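Local atomic coordinates of 3-phosphoshikimate 1-carboxyvinyltransferase (Streptomyces sviceus, PDB entry 7M0O), a protein that probably transfers the enolpyruvyl group of phosphoenolpyruvate to the 5-hydroxyl of shikimate-3-phosphate, the sixth step of chorismate biosynthesis. Residues K8-R13 with Y217-D222; A18-G23 with G210-T215; S227-A232 with E399-L404; A232-P237 with T275-T280. One frame throughout, in Å; residues are numbered along the deposited sequence.

Contact 1 of 4, residues K8-R13 with Y217-D222; sequences KSITAR and YAIEPD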
loop_
_atom_site.group_PDB
_atom_site.type_symbol
_atom_site.label_atom_id
_atom_site.label_comp_id
_atom_site.label_asym_id
_atom_site.label_seq_id
_atom_site.Cartn_x
_atom_site.Cartn_y
_atom_site.Cartn_z
ATOM N N LYS A 8 -0.518 -0.221 4.496
ATOM C CA LYS A 8 0.780 -0.728 4.944
ATOM C C LYS A 8 1.927 0.083 4.349
ATOM O O LYS A 8 2.859 0.482 5.064
ATOM C CB LYS A 8 0.913 -2.206 4.584
ATOM C CG LYS A 8 2.348 -2.733 4.650
ATOM C CD LYS A 8 2.919 -2.654 6.061
ATOM C CE LYS A 8 4.336 -3.250 6.121
ATOM N NZ LYS A 8 5.313 -2.480 5.295
ATOM N N SER A 9 1.896 0.320 3.038
ATOM C CA SER A 9 3.024 1.010 2.419
ATOM C C SER A 9 3.080 2.478 2.831
ATOM O O SER A 9 4.170 3.052 2.927
ATOM C CB SER A 9 2.966 0.884 0.896
ATOM O OG SER A 9 1.827 1.518 0.367
ATOM N N ILE A 10 1.933 3.108 3.082
ATOM C CA ILE A 10 1.971 4.482 3.571
ATOM C C ILE A 10 2.484 4.517 5.013
ATOM O O ILE A 10 3.276 5.396 5.378
ATOM C CB ILE A 10 0.596 5.151 3.418
ATOM C CG1 ILE A 10 0.320 5.389 1.929
ATOM C CG2 ILE A 10 0.556 6.474 4.212
ATOM C CD1 ILE A 10 -1.089 5.894 1.603
ATOM N N THR A 11 2.086 3.547 5.840
ATOM C CA THR A 11 2.578 3.523 7.215
ATOM C C THR A 11 4.097 3.386 7.235
ATOM O O THR A 11 4.781 4.058 8.018
ATOM C CB THR A 11 1.908 2.387 8.017
ATOM O OG1 THR A 11 0.483 2.601 8.095
ATOM C CG2 THR A 11 2.473 2.326 9.437
ATOM N N ALA A 12 4.636 2.577 6.326
ATOM C CA ALA A 12 6.079 2.333 6.275
ATOM C C ALA A 12 6.850 3.605 5.957
ATOM O O ALA A 12 7.811 3.955 6.657
ATOM C CB ALA A 12 6.374 1.262 5.223
ATOM N N ARG A 13 6.473 4.283 4.866
ATOM C CA ARG A 13 7.098 5.564 4.536
ATOM C C ARG A 13 6.959 6.563 5.683
ATOM O O ARG A 13 7.908 7.292 5.996
ATOM C CB ARG A 13 6.478 6.154 3.268
ATOM C CG ARG A 13 6.597 5.334 1.973
ATOM C CD ARG A 13 5.788 6.091 0.926
ATOM N NE ARG A 13 5.697 5.495 -0.406
ATOM C CZ ARG A 13 4.751 4.644 -0.799
ATOM N NH1 ARG A 13 3.805 4.227 0.040
ATOM N NH2 ARG A 13 4.754 4.202 -2.044
ATOM N N TYR A 217 0.738 13.725 10.757
ATOM C CA TYR A 217 0.477 13.068 9.480
ATOM C C TYR A 217 -0.493 11.919 9.703
ATOM O O TYR A 217 -0.177 10.966 10.423
ATOM C CB TYR A 217 1.763 12.562 8.807
ATOM C CG TYR A 217 1.475 12.092 7.400
ATOM C CD1 TYR A 217 1.373 12.999 6.348
ATOM C CD2 TYR A 217 1.241 10.750 7.138
ATOM C CE1 TYR A 217 1.062 12.565 5.066
ATOM C CE2 TYR A 217 0.930 10.308 5.870
ATOM C CZ TYR A 217 0.842 11.217 4.840
ATOM O OH TYR A 217 0.529 10.764 3.578
ATOM N N ALA A 218 -1.670 12.020 9.092
ATOM C CA ALA A 218 -2.689 10.981 9.167
ATOM C C ALA A 218 -2.467 9.949 8.065
ATOM O O ALA A 218 -2.338 10.309 6.885
ATOM C CB ALA A 218 -4.084 11.597 9.038
ATOM N N ILE A 219 -2.449 8.675 8.455
ATOM C CA ILE A 219 -2.292 7.561 7.521
ATOM C C ILE A 219 -3.652 7.215 6.930
ATOM O O ILE A 219 -4.620 6.969 7.668
ATOM C CB ILE A 219 -1.679 6.338 8.223
ATOM C CG1 ILE A 219 -0.301 6.673 8.799
ATOM C CG2 ILE A 219 -1.628 5.126 7.255
ATOM C CD1 ILE A 219 0.622 7.194 7.781
ATOM N N GLU A 220 -3.722 7.176 5.602
ATOM C CA GLU A 220 -4.975 6.808 4.931
ATOM C C GLU A 220 -5.297 5.331 5.154
ATOM O O GLU A 220 -4.402 4.482 5.107
ATOM C CB GLU A 220 -4.889 7.058 3.422
ATOM C CG GLU A 220 -4.919 8.505 3.010
ATOM C CD GLU A 220 -4.614 8.713 1.527
ATOM O OE1 GLU A 220 -4.751 7.765 0.704
ATOM O OE2 GLU A 220 -4.227 9.847 1.185
ATOM N N PRO A 221 -6.565 4.992 5.381
ATOM C CA PRO A 221 -6.967 3.587 5.286
ATOM C C PRO A 221 -6.692 3.062 3.886
ATOM O O PRO A 221 -6.727 3.806 2.905
ATOM C CB PRO A 221 -8.474 3.619 5.582
ATOM C CG PRO A 221 -8.691 4.933 6.291
ATOM C CD PRO A 221 -7.683 5.881 5.745
ATOM N N ASP A 222 -6.413 1.770 3.794
ATOM C CA ASP A 222 -6.185 1.169 2.488
ATOM C C ASP A 222 -7.420 1.354 1.611
ATOM O O ASP A 222 -8.515 0.883 1.941
ATOM C CB ASP A 222 -5.837 -0.311 2.636
ATOM C CG ASP A 222 -5.316 -0.920 1.351
ATOM O OD1 ASP A 222 -6.098 -1.043 0.386
ATOM O OD2 ASP A 222 -4.127 -1.300 1.310
HETATM O O HOH W 1 -2.360 -2.014 3.023
#
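Lys8 meets Asp222 through a single water, which accepts from the Lys8 backbone N (3.0 Å) and donates to Asp222 OD2 (2.6 Å). The lysine side chain leaves in another direction, its NZ hydrogen-bonded to Thr80 OG1. Ser9 OG receives a weak hydrogen bond from Arg13 NH1 at 3.4 Å. Ile10 makes the main apolar contact. With CG2 anti to the backbone N, this branch is brought against Ile219, whose CD1 lies 3.6 Å from it, the two isoleucines running side by side in opposite senses. The same methyl reaches the edge of the Tyr217 ring, close to its plane, at CE2 (4.2 Å). Ile10 CD1 extends toward the carboxylate of Glu220, a group held by Leu251 N and Gln252. Thr11 stands roughly perpendicular to Ile219, with Thr11 OG1 3.4 Å from Ile219 CG2; that hydroxyl is hydrogen-bonded to Ser7 O and Leu31 N. After strand 216-218 the chain passes through 219-222, one of the two crossovers between the globular domains of the EPSP synthase fold. The helix start also carries Lys8, Ser9 and Arg13, predicted to bind shikimate-3-phosphate. No direct hydrogen bond joins the segments: the contact is apolar, its one polar link running through water.

Contact 2 of 4, residues A18-G23 with G210-T215; sequences AAAADG and GGYRAT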
loop_
_atom_site.group_PDB
_atom_site.type_symbol
_atom_site.label_atom_id
_atom_site.label_comp_id
_atom_site.label_asym_id
_atom_site.label_seq_id
_atom_site.Cartn_x
_atom_site.Cartn_y
_atom_site.Cartn_z
ATOM N N ALA A 18 8.897 10.145 10.066
ATOM C CA ALA A 18 8.771 10.543 11.469
ATOM C C ALA A 18 10.097 10.398 12.203
ATOM O O ALA A 18 10.430 11.217 13.062
ATOM C CB ALA A 18 7.690 9.720 12.177
ATOM N N ALA A 19 10.848 9.338 11.899
ATOM C CA ALA A 19 12.154 9.144 12.515
ATOM C C ALA A 19 13.160 10.201 12.079
ATOM O O ALA A 19 14.015 10.608 12.875
ATOM C CB ALA A 19 12.681 7.756 12.164
ATOM N N ALA A 20 13.111 10.621 10.812
ATOM C CA ALA A 20 14.198 11.408 10.238
ATOM C C ALA A 20 13.976 12.915 10.335
ATOM O O ALA A 20 14.934 13.676 10.157
ATOM C CB ALA A 20 14.414 11.011 8.768
ATOM N N ALA A 21 12.767 13.360 10.662
ATOM C CA ALA A 21 12.446 14.774 10.565
ATOM C C ALA A 21 12.968 15.565 11.767
ATOM O O ALA A 21 13.388 15.020 12.791
ATOM C CB ALA A 21 10.936 14.959 10.423
ATOM N N ASP A 22 12.947 16.884 11.617
ATOM C CA ASP A 22 13.317 17.802 12.687
ATOM C C ASP A 22 12.041 18.153 13.443
ATOM O O ASP A 22 11.175 18.862 12.918
ATOM C CB ASP A 22 14.009 19.032 12.105
ATOM C CG ASP A 22 14.398 20.045 13.164
ATOM O OD1 ASP A 22 14.475 19.678 14.353
ATOM O OD2 ASP A 22 14.627 21.218 12.805
ATOM N N GLY A 23 11.906 17.620 14.650
ATOM C CA GLY A 23 10.765 17.867 15.511
ATOM C C GLY A 23 10.075 16.574 15.903
ATOM O O GLY A 23 10.561 15.469 15.643
ATOM N N GLY A 210 18.963 19.205 3.351
ATOM C CA GLY A 210 18.346 20.082 4.327
ATOM C C GLY A 210 17.340 19.441 5.252
ATOM O O GLY A 210 16.828 20.125 6.146
ATOM N N GLY A 211 17.028 18.169 5.064
ATOM C CA GLY A 211 16.193 17.451 6.001
ATOM C C GLY A 211 14.703 17.659 5.801
ATOM O O GLY A 211 14.224 18.270 4.834
ATOM N N TYR A 212 13.961 17.140 6.779
ATOM C CA TYR A 212 12.509 17.151 6.816
ATOM C C TYR A 212 11.997 18.001 7.973
ATOM O O TYR A 212 12.702 18.229 8.957
ATOM C CB TYR A 212 11.951 15.729 6.974
ATOM C CG TYR A 212 12.221 14.779 5.832
ATOM C CD1 TYR A 212 11.533 14.885 4.636
ATOM C CD2 TYR A 212 13.151 13.749 5.964
ATOM C CE1 TYR A 212 11.779 13.996 3.593
ATOM C CE2 TYR A 212 13.390 12.856 4.940
ATOM C CZ TYR A 212 12.712 12.987 3.757
ATOM O OH TYR A 212 12.962 12.079 2.742
ATOM N N ARG A 213 10.734 18.428 7.856
ATOM C CA ARG A 213 10.028 19.174 8.892
ATOM C C ARG A 213 8.948 18.282 9.497
ATOM O O ARG A 213 8.052 17.830 8.775
ATOM C CB ARG A 213 9.387 20.435 8.312
ATOM C CG ARG A 213 10.196 21.720 8.506
ATOM C CD ARG A 213 11.575 21.635 7.865
ATOM N NE ARG A 213 11.529 21.014 6.540
ATOM C CZ ARG A 213 12.551 20.978 5.686
ATOM N NH1 ARG A 213 13.715 21.541 6.000
ATOM N NH2 ARG A 213 12.404 20.382 4.509
ATOM N N ALA A 214 9.011 18.060 10.812
ATOM C CA ALA A 214 8.023 17.223 11.483
ATOM C C ALA A 214 6.632 17.824 11.341
ATOM O O ALA A 214 6.464 19.040 11.187
ATOM C CB ALA A 214 8.348 17.064 12.965
ATOM N N THR A 215 5.629 16.960 11.436
ATOM C CA THR A 215 4.245 17.383 11.283
ATOM C C THR A 215 3.334 16.352 11.947
ATOM O O THR A 215 3.791 15.344 12.493
ATOM C CB THR A 215 3.914 17.579 9.797
ATOM O OG1 THR A 215 2.659 18.255 9.664
ATOM C CG2 THR A 215 3.853 16.233 9.078
HETATM O O HOH W 2 15.764 15.797 8.759
#
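An extended psi of 167° at Ala21 turns the chain out of helix 8-20 alongside 210-215, and a chi1 of -65° at Tyr212 sets the direction of its ring, whose CD2 lies 4.1 Å from Ala20 CB in an oblique approach. The chain leaving the helix then forms one parallel beta bridge, Asp22 with Arg213, just before the parallel pairing of strands 24-28 and 216-218 in a sheet of the inside-out alpha/beta barrel. Asp22 supplies both of its backbone groups: its N donates to Tyr212 O (3.0 Å) and its O accepts from Ala214 N (3.1 Å). Beside the bridge, this backbone pairing brings Ala21 CB to 3.7 Å from Tyr212 CB and into touch with the Ala214 backbone N. The tyrosine ring is buried, in contact with Pro165 and Val196, and its OH hydrogen-bonds to Leu162 O. Further along, the Ala214 methyl packs on the backbone of Gly23, 3.4 Å from Gly23 C. At the helix end a water continues the join between the backbones, donating to Ala20 O at 2.7 Å and accepting from Tyr212 N at 3.0 Å.

Contact 3 of 4, residues S227-A232 with E399-L404; sequences SYFFAA and EAFAEL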
loop_
_atom_site.group_PDB
_atom_site.type_symbol
_atom_site.label_atom_id
_atom_site.label_comp_id
_atom_site.label_asym_id
_atom_site.label_seq_id
_atom_site.Cartn_x
_atom_site.Cartn_y
_atom_site.Cartn_z
ATOM N N SER A 227 -12.710 -0.475 -1.167
ATOM C CA SER A 227 -13.590 -0.579 -2.326
ATOM C C SER A 227 -14.696 -1.589 -2.087
ATOM O O SER A 227 -15.822 -1.382 -2.548
ATOM C CB SER A 227 -12.792 -0.958 -3.592
ATOM O OG SER A 227 -12.393 -2.321 -3.636
ATOM N N TYR A 228 -14.410 -2.665 -1.336
ATOM C CA TYR A 228 -15.425 -3.686 -1.104
ATOM C C TYR A 228 -16.532 -3.166 -0.208
ATOM O O TYR A 228 -17.700 -3.519 -0.401
ATOM C CB TYR A 228 -14.792 -4.947 -0.487
ATOM C CG TYR A 228 -13.574 -5.351 -1.262
ATOM C CD1 TYR A 228 -13.700 -5.917 -2.528
ATOM C CD2 TYR A 228 -12.300 -5.108 -0.762
ATOM C CE1 TYR A 228 -12.584 -6.251 -3.267
ATOM C CE2 TYR A 228 -11.172 -5.442 -1.502
ATOM C CZ TYR A 228 -11.328 -5.999 -2.746
ATOM O OH TYR A 228 -10.211 -6.308 -3.478
ATOM N N PHE A 229 -16.195 -2.291 0.740
ATOM C CA PHE A 229 -17.204 -1.781 1.655
ATOM C C PHE A 229 -18.023 -0.681 0.978
ATOM O O PHE A 229 -19.251 -0.649 1.113
ATOM C CB PHE A 229 -16.519 -1.330 2.959
ATOM C CG PHE A 229 -15.862 -2.475 3.713
ATOM C CD1 PHE A 229 -16.497 -3.075 4.789
ATOM C CD2 PHE A 229 -14.653 -3.001 3.288
ATOM C CE1 PHE A 229 -15.914 -4.158 5.454
ATOM C CE2 PHE A 229 -14.082 -4.088 3.922
ATOM C CZ PHE A 229 -14.716 -4.669 5.020
ATOM N N PHE A 230 -17.367 0.152 0.161
ATOM C CA PHE A 230 -18.077 1.120 -0.669
ATOM C C PHE A 230 -19.040 0.421 -1.638
ATOM O O PHE A 230 -20.173 0.874 -1.832
ATOM C CB PHE A 230 -17.077 1.976 -1.455
ATOM C CG PHE A 230 -16.317 3.008 -0.638
ATOM C CD1 PHE A 230 -16.914 3.723 0.391
ATOM C CD2 PHE A 230 -15.007 3.293 -0.954
ATOM C CE1 PHE A 230 -16.182 4.694 1.102
ATOM C CE2 PHE A 230 -14.277 4.264 -0.262
ATOM C CZ PHE A 230 -14.869 4.959 0.761
ATOM N N ALA A 231 -18.593 -0.668 -2.286
ATOM C CA ALA A 231 -19.445 -1.404 -3.226
ATOM C C ALA A 231 -20.667 -2.012 -2.542
ATOM O O ALA A 231 -21.775 -1.994 -3.102
ATOM C CB ALA A 231 -18.641 -2.507 -3.912
ATOM N N ALA A 232 -20.478 -2.585 -1.355
ATOM C CA ALA A 232 -21.605 -3.132 -0.596
ATOM C C ALA A 232 -22.674 -2.067 -0.354
ATOM O O ALA A 232 -23.881 -2.336 -0.475
ATOM C CB ALA A 232 -21.103 -3.702 0.734
ATOM N N GLU A 399 -14.120 -10.813 9.412
ATOM C CA GLU A 399 -14.783 -10.254 10.586
ATOM C C GLU A 399 -15.410 -8.905 10.262
ATOM O O GLU A 399 -16.589 -8.665 10.561
ATOM C CB GLU A 399 -13.785 -10.121 11.736
ATOM C CG GLU A 399 -13.169 -11.434 12.147
ATOM C CD GLU A 399 -11.764 -11.286 12.724
ATOM O OE1 GLU A 399 -11.345 -10.152 13.047
ATOM O OE2 GLU A 399 -11.085 -12.320 12.860
ATOM N N ALA A 400 -14.636 -8.025 9.621
ATOM C CA ALA A 400 -15.128 -6.696 9.264
ATOM C C ALA A 400 -16.323 -6.773 8.327
ATOM O O ALA A 400 -17.276 -6.002 8.467
ATOM C CB ALA A 400 -14.017 -5.878 8.612
ATOM N N PHE A 401 -16.284 -7.680 7.349
ATOM C CA PHE A 401 -17.385 -7.763 6.401
ATOM C C PHE A 401 -18.619 -8.361 7.061
ATOM O O PHE A 401 -19.745 -7.938 6.771
ATOM C CB PHE A 401 -16.966 -8.576 5.168
ATOM C CG PHE A 401 -17.831 -8.315 3.960
ATOM C CD1 PHE A 401 -17.680 -7.145 3.231
ATOM C CD2 PHE A 401 -18.811 -9.223 3.571
ATOM C CE1 PHE A 401 -18.472 -6.888 2.121
ATOM C CE2 PHE A 401 -19.611 -8.974 2.462
ATOM C CZ PHE A 401 -19.445 -7.808 1.739
ATOM N N ALA A 402 -18.424 -9.317 7.973
ATOM C CA ALA A 402 -19.548 -9.839 8.735
ATOM C C ALA A 402 -20.235 -8.729 9.522
ATOM O O ALA A 402 -21.469 -8.687 9.601
ATOM C CB ALA A 402 -19.069 -10.955 9.667
ATOM N N GLU A 403 -19.446 -7.815 10.095
ATOM C CA GLU A 403 -19.989 -6.686 10.843
ATOM C C GLU A 403 -20.765 -5.743 9.933
ATOM O O GLU A 403 -21.838 -5.252 10.308
ATOM C CB GLU A 403 -18.861 -5.942 11.546
ATOM C CG GLU A 403 -19.313 -4.794 12.427
ATOM C CD GLU A 403 -18.164 -4.135 13.180
ATOM O OE1 GLU A 403 -17.045 -4.043 12.631
ATOM O OE2 GLU A 403 -18.378 -3.713 14.336
ATOM N N LEU A 404 -20.238 -5.483 8.730
ATOM C CA LEU A 404 -20.982 -4.684 7.763
ATOM C C LEU A 404 -22.317 -5.344 7.430
ATOM O O LEU A 404 -23.358 -4.675 7.368
ATOM C CB LEU A 404 -20.129 -4.470 6.506
ATOM C CG LEU A 404 -20.801 -3.701 5.355
ATOM C CD1 LEU A 404 -21.001 -2.256 5.724
ATOM C CD2 LEU A 404 -19.976 -3.821 4.096
#
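Around Phe229 and Phe401, whose CA atoms are 7.6 Å apart, the short helical segments 227-232 and 399-404 run nearly parallel, with 16° between their directions and axes 11.3 Å apart at closest approach. That spacing is bridged mainly by the Phe229 ring. Its CG lies beside the backbone N (chi1 -64°), which carries the ring out from the flank of its own helix to the other one. There the ring edge meets the Ala400 backbone, with CE1 3.8 Å from Ala400 O near the ring plane, while CZ touches the Ala400 methyl at 3.9 Å. Phe401 covers one face of the same ring. It presents its own edge in a T-shaped stack, centroids 5.8 Å apart and planes at 71°, with CD1 above the rim rather than the centre. Farther along, Leu404 reaches in with CD2, which touches both Phe229 CD1 (3.6 Å) and the Ala232 methyl (3.5 Å). No hydrogen bond joins the two segments, so the grip is apolar. Tyr228 starts toward the partner helix but turns off along helix 366-375, where its OH hydrogen-bonds to Arg367, a predicted phosphoenolpyruvate ligand. The C-terminal helix is thus packed onto helix 223-235 in one domain of the EPSP synthase inside-out alpha/beta barrel, and helix 223-235 extends through Tyr228 to the predicted active site.

Contact 4 of 4, residues A232-P237 with T275-T280; sequences AAALTP and TTVRGT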
loop_
_atom_site.group_PDB
_atom_site.type_symbol
_atom_site.label_atom_id
_atom_site.label_comp_id
_atom_site.label_asym_id
_atom_site.label_seq_id
_atom_site.Cartn_x
_atom_site.Cartn_y
_atom_site.Cartn_z
ATOM N N ALA A 232 -20.478 -2.585 -1.355
ATOM C CA ALA A 232 -21.605 -3.132 -0.596
ATOM C C ALA A 232 -22.674 -2.067 -0.354
ATOM O O ALA A 232 -23.881 -2.336 -0.475
ATOM C CB ALA A 232 -21.103 -3.702 0.734
ATOM N N ALA A 233 -22.250 -0.834 -0.047
ATOM C CA ALA A 233 -23.223 0.230 0.179
ATOM C C ALA A 233 -23.939 0.611 -1.112
ATOM O O ALA A 233 -25.152 0.825 -1.112
ATOM C CB ALA A 233 -22.535 1.450 0.794
ATOM N N ALA A 234 -23.208 0.697 -2.226
ATOM C CA ALA A 234 -23.824 1.102 -3.493
ATOM C C ALA A 234 -24.856 0.079 -3.954
ATOM O O ALA A 234 -25.861 0.433 -4.593
ATOM C CB ALA A 234 -22.741 1.277 -4.560
ATOM N N LEU A 235 -24.651 -1.177 -3.581
ATOM C CA LEU A 235 -25.519 -2.271 -3.985
ATOM C C LEU A 235 -26.787 -2.346 -3.148
ATOM O O LEU A 235 -27.765 -2.963 -3.582
ATOM C CB LEU A 235 -24.741 -3.575 -3.860
ATOM C CG LEU A 235 -25.428 -4.895 -4.152
ATOM C CD1 LEU A 235 -25.803 -4.909 -5.626
ATOM C CD2 LEU A 235 -24.467 -5.992 -3.791
ATOM N N THR A 236 -26.781 -1.740 -1.966
ATOM C CA THR A 236 -27.827 -1.907 -0.960
ATOM C C THR A 236 -28.618 -0.611 -0.807
ATOM O O THR A 236 -28.096 0.360 -0.241
ATOM C CB THR A 236 -27.200 -2.310 0.380
ATOM O OG1 THR A 236 -26.306 -3.424 0.193
ATOM C CG2 THR A 236 -28.289 -2.670 1.413
ATOM N N PRO A 237 -29.876 -0.542 -1.246
ATOM C CA PRO A 237 -30.600 0.740 -1.196
ATOM C C PRO A 237 -30.761 1.243 0.232
ATOM O O PRO A 237 -31.138 0.492 1.134
ATOM C CB PRO A 237 -31.949 0.415 -1.849
ATOM C CG PRO A 237 -32.075 -1.073 -1.766
ATOM C CD PRO A 237 -30.676 -1.611 -1.867
ATOM N N THR A 275 -15.116 9.944 3.154
ATOM C CA THR A 275 -15.914 9.650 1.965
ATOM C C THR A 275 -17.105 8.802 2.360
ATOM O O THR A 275 -16.936 7.769 3.011
ATOM C CB THR A 275 -15.094 8.904 0.892
ATOM O OG1 THR A 275 -14.128 9.798 0.341
ATOM C CG2 THR A 275 -15.988 8.431 -0.276
ATOM N N THR A 276 -18.300 9.210 1.926
ATOM C CA THR A 276 -19.530 8.481 2.211
ATOM C C THR A 276 -20.146 7.985 0.908
ATOM O O THR A 276 -20.287 8.762 -0.041
ATOM C CB THR A 276 -20.534 9.378 2.952
ATOM O OG1 THR A 276 -19.948 9.859 4.175
ATOM C CG2 THR A 276 -21.796 8.594 3.272
ATOM N N VAL A 277 -20.511 6.697 0.857
ATOM C CA VAL A 277 -21.259 6.130 -0.264
ATOM C C VAL A 277 -22.605 5.650 0.265
ATOM O O VAL A 277 -22.664 4.991 1.304
ATOM C CB VAL A 277 -20.487 4.982 -0.936
ATOM C CG1 VAL A 277 -21.373 4.274 -1.955
ATOM C CG2 VAL A 277 -19.241 5.550 -1.615
ATOM N N ARG A 278 -23.684 6.012 -0.428
ATOM C CA ARG A 278 -25.030 5.611 -0.032
ATOM C C ARG A 278 -25.723 4.964 -1.223
ATOM O O ARG A 278 -25.780 5.561 -2.302
ATOM C CB ARG A 278 -25.846 6.815 0.465
ATOM C CG ARG A 278 -27.247 6.457 0.933
ATOM C CD ARG A 278 -28.023 7.701 1.391
ATOM N NE ARG A 278 -27.344 8.379 2.488
ATOM C CZ ARG A 278 -26.651 9.504 2.359
ATOM N NH1 ARG A 278 -26.537 10.089 1.169
ATOM N NH2 ARG A 278 -26.064 10.041 3.422
ATOM N N GLY A 279 -26.257 3.758 -1.018
ATOM C CA GLY A 279 -27.025 3.097 -2.070
ATOM C C GLY A 279 -28.379 3.760 -2.283
ATOM O O GLY A 279 -29.059 4.161 -1.336
ATOM N N THR A 280 -28.774 3.875 -3.550
ATOM C CA THR A 280 -30.029 4.520 -3.919
ATOM C C THR A 280 -31.025 3.542 -4.516
ATOM O O THR A 280 -32.168 3.931 -4.774
ATOM C CB THR A 280 -29.785 5.659 -4.911
ATOM O OG1 THR A 280 -29.330 5.125 -6.156
ATOM C CG2 THR A 280 -28.749 6.625 -4.363
HETATM O O HOH W 3 -26.812 2.896 -5.555
#
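Val277 points its CB from strand 274-278 toward Ala233 and Ala234, and its two methyls then part. CG1, anti to the backbone N (chi1 171°), lies against the last turn of the helix, 4.1 Å from Ala233 CB and 4.0 Å from Ala234 N, with the Ala234 methyl close by. CG2 goes the other way along the helix and packs on the ring of Phe230 at CD1 (3.6 Å). Beside this branch point, Val277 O approaches the Ala233 methyl at 3.6 Å. Helix 223-235 here packs against the antiparallel sheet of strands 240-244, 274-278 and 267-270, the helix-inside, sheet-outside layering of the EPSP synthase fold. As the strand ends, side-chain packing gives way to backbone contact. Gly279, bare of any side chain, brings its CA to 3.1 Å from Ala233 O and makes a CA-H...O contact with Thr236 O (3.5 Å, 147° at the hydrogen). Thr236 OG1 turns back to donate to Ala232 O, one turn earlier. Pro237 meets Gly279 O through its backbone C and Thr280 C through its CB, and a water donates to Ala234 O (2.8 Å) and accepts from Thr280 N (3.0 Å).

In the fold
Contacts 1 and 3 are buried, whereas contacts 2 and 4 are only partly so and lie farther from the chain centre. Helix 8-20 serves contact 1 near its start and contact 2 at its end, their centres about 17 Å apart; helix 223-235 likewise serves contacts 3 and 4, which share Ala232 and touch through Phe230. Chemistry follows place. Side chains carry contacts 1 and 3, contact 1 adding a water; at the helix ends backbone atoms dominate, each with a water, but direct hydrogen bonds cross only contact 2. Contacts 2 and 3 lie on opposite sides of the chain's centre, and the chain passes through 217-222 between them.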